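Phikz039 (Pseudomonas phage phikz, PDB 3ZBQ) is a phage-encoded tubulin-like protein of the tubulin/FtsZ superfamily, modelled here with GDP in its nucleotide pocket. Local coordinates at residues A[183-188]-A[224-229]. Sequence-based numbering, arbitrary orientation.
Sequences LEVLNA and LHVCFD
Val185 and Val226 meet branch to branch where the core helix of a tubulin/FtsZ-like fold, helix 175-192, lies against strand 222-227, which belongs to the C-terminal domain. The pair is a worked example of how a helix and a strand from different parts of a chain can be joined by a few apolar groups, with no hydrogen bond between the two segments 183-188 and 224-229. Val226 points toward the helix and sets its two methyls side by side across it, one against Ala188 and one against Val185. Anti to the backbone N (chi1 180°), Val226 CG1 lies 3.9 Å from Ala188 CB. On the other branch, Val226 CG2 touches both methyls of Val185, 3.9 Å from Val185 CG1 and 4.1 Å from Val185 CG2, so that the strand valine bridges two residues about one turn apart. Strand 163-168 closes in beside the two valines, with Asn165 touching both, while Phe278 of strand 275-281 covers Val226 and Ala188.

Just past the end of the strand, Phe228 carries the contact outward toward solvent. With CG anti to its carbonyl carbon (chi1 -63°), its ring reaches across to Glu184 and Ala188, one turn apart on the helix. One ring corner, Phe228 CE1, rests 4.1 Å from Ala188 CB, an oblique approach, and Met276 packs on the phenyl as well. The carbonyl O of Glu184 comes to the ring edge near its plane, although that oxygen already accepts the helical bond from Ala188 N. The Glu184 chain, bent at chi2, brings OE1 near the CE2-CZ side of the ring, the two side chains crossing at a slant with their planes 59° apart. This is loose van der Waals contact at an exposed margin, with Glu184 OE1 4.1 Å from Phe228 CE2.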
loop_
_atom_site.group_PDB
_atom_site.type_symbol
_atom_site.label_atom_id
_atom_site.label_comp_id
_atom_site.label_asym_id
_atom_site.label_seq_id
_atom_site.Cartn_x
_atom_site.Cartn_y
_atom_site.Cartn_z
ATOM N N LEU A 183 -12.182 -0.805 0.825
ATOM C CA LEU A 183 -12.970 -1.787 0.071
ATOM C C LEU A 183 -13.582 -1.141 -1.167
ATOM O O LEU A 183 -13.606 -1.735 -2.263
ATOM C CB LEU A 183 -14.070 -2.376 0.950
ATOM C CG LEU A 183 -13.543 -3.121 2.172
ATOM C CD1 LEU A 183 -14.695 -3.544 3.059
ATOM C CD2 LEU A 183 -12.710 -4.332 1.759
ATOM N N GLU A 184 -14.074 0.084 -0.995
ATOM C CA GLU A 184 -14.616 0.830 -2.125
ATOM C C GLU A 184 -13.563 0.987 -3.217
ATOM O O GLU A 184 -13.867 0.871 -4.406
ATOM C CB GLU A 184 -15.120 2.205 -1.670
ATOM C CG GLU A 184 -16.353 2.149 -0.789
ATOM C CD GLU A 184 -17.497 2.966 -1.345
ATOM O OE1 GLU A 184 -17.239 4.089 -1.841
ATOM O OE2 GLU A 184 -18.650 2.478 -1.293
ATOM N N VAL A 185 -12.323 1.252 -2.821
ATOM C CA VAL A 185 -11.235 1.412 -3.782
ATOM C C VAL A 185 -10.899 0.089 -4.476
ATOM O O VAL A 185 -10.763 0.046 -5.695
ATOM C CB VAL A 185 -9.974 2.015 -3.117
ATOM C CG1 VAL A 185 -8.751 1.851 -4.012
ATOM C CG2 VAL A 185 -10.204 3.489 -2.770
ATOM N N LEU A 186 -10.774 -0.984 -3.697
ATOM C CA LEU A 186 -10.460 -2.304 -4.256
ATOM C C LEU A 186 -11.545 -2.744 -5.237
ATOM O O LEU A 186 -11.256 -3.233 -6.345
ATOM C CB LEU A 186 -10.284 -3.331 -3.129
ATOM C CG LEU A 186 -9.043 -3.136 -2.266
ATOM C CD1 LEU A 186 -9.043 -4.111 -1.090
ATOM C CD2 LEU A 186 -7.789 -3.309 -3.109
ATOM N N ASN A 187 -12.800 -2.537 -4.858
ATOM C CA ASN A 187 -13.895 -2.833 -5.769
ATOM C C ASN A 187 -13.792 -2.039 -7.062
ATOM O O ASN A 187 -13.990 -2.581 -8.152
ATOM C CB ASN A 187 -15.242 -2.559 -5.108
ATOM C CG ASN A 187 -16.399 -2.913 -6.009
ATOM O OD1 ASN A 187 -17.239 -2.066 -6.330
ATOM N ND2 ASN A 187 -16.441 -4.170 -6.448
ATOM N N ALA A 188 -13.490 -0.751 -6.948
ATOM C CA ALA A 188 -13.416 0.092 -8.142
ATOM C C ALA A 188 -12.268 -0.360 -9.033
ATOM O O ALA A 188 -12.408 -0.441 -10.257
ATOM C CB ALA A 188 -13.250 1.549 -7.751
ATOM N N LEU A 224 -2.434 7.732 -6.301
ATOM C CA LEU A 224 -3.642 7.379 -7.038
ATOM C C LEU A 224 -4.878 7.798 -6.267
ATOM O O LEU A 224 -5.062 7.415 -5.103
ATOM C CB LEU A 224 -3.704 5.873 -7.301
ATOM C CG LEU A 224 -5.059 5.367 -7.784
ATOM C CD1 LEU A 224 -5.319 5.894 -9.208
ATOM C CD2 LEU A 224 -5.067 3.855 -7.767
ATOM N N HIS A 225 -5.713 8.594 -6.922
ATOM C CA HIS A 225 -6.967 9.047 -6.340
ATOM C C HIS A 225 -8.142 8.412 -7.075
ATOM O O HIS A 225 -8.330 8.637 -8.279
ATOM C CB HIS A 225 -7.073 10.574 -6.430
ATOM C CG HIS A 225 -5.879 11.301 -5.891
ATOM N ND1 HIS A 225 -5.819 11.775 -4.593
ATOM C CD2 HIS A 225 -4.704 11.640 -6.471
ATOM C CE1 HIS A 225 -4.655 12.371 -4.401
ATOM N NE2 HIS A 225 -3.961 12.306 -5.526
ATOM N N VAL A 226 -8.931 7.616 -6.361
ATOM C CA VAL A 226 -10.130 7.025 -6.940
ATOM C C VAL A 226 -11.306 7.968 -6.717
ATOM O O VAL A 226 -11.693 8.224 -5.578
ATOM C CB VAL A 226 -10.430 5.635 -6.354
ATOM C CG1 VAL A 226 -11.702 5.055 -6.982
ATOM C CG2 VAL A 226 -9.256 4.693 -6.593
ATOM N N CYS A 227 -11.850 8.496 -7.812
ATOM C CA CYS A 227 -12.879 9.536 -7.741
ATOM C C CYS A 227 -14.191 9.020 -8.314
ATOM O O CYS A 227 -14.203 8.422 -9.389
ATOM C CB CYS A 227 -12.434 10.778 -8.526
ATOM S SG CYS A 227 -10.797 11.411 -8.060
ATOM N N PHE A 228 -15.297 9.271 -7.616
ATOM C CA PHE A 228 -16.580 8.682 -8.014
ATOM C C PHE A 228 -17.534 9.633 -8.742
ATOM O O PHE A 228 -18.666 9.256 -9.074
ATOM C CB PHE A 228 -17.253 8.005 -6.826
ATOM C CG PHE A 228 -16.460 6.859 -6.279
ATOM C CD1 PHE A 228 -16.487 5.620 -6.907
ATOM C CD2 PHE A 228 -15.650 7.028 -5.165
ATOM C CE1 PHE A 228 -15.742 4.564 -6.419
ATOM C CE2 PHE A 228 -14.898 5.976 -4.673
ATOM C CZ PHE A 228 -14.952 4.740 -5.292
ATOM N N ASP A 229 -17.061 10.847 -9.013
ATOM C CA ASP A 229 -17.757 11.759 -9.926
ATOM C C ASP A 229 -16.788 12.742 -10.598
ATOM O O ASP A 229 -15.593 12.760 -10.279
ATOM C CB ASP A 229 -18.905 12.495 -9.220
ATOM C CG ASP A 229 -18.441 13.354 -8.055
ATOM O OD1 ASP A 229 -17.279 13.806 -8.039
ATOM O OD2 ASP A 229 -19.259 13.597 -7.145
#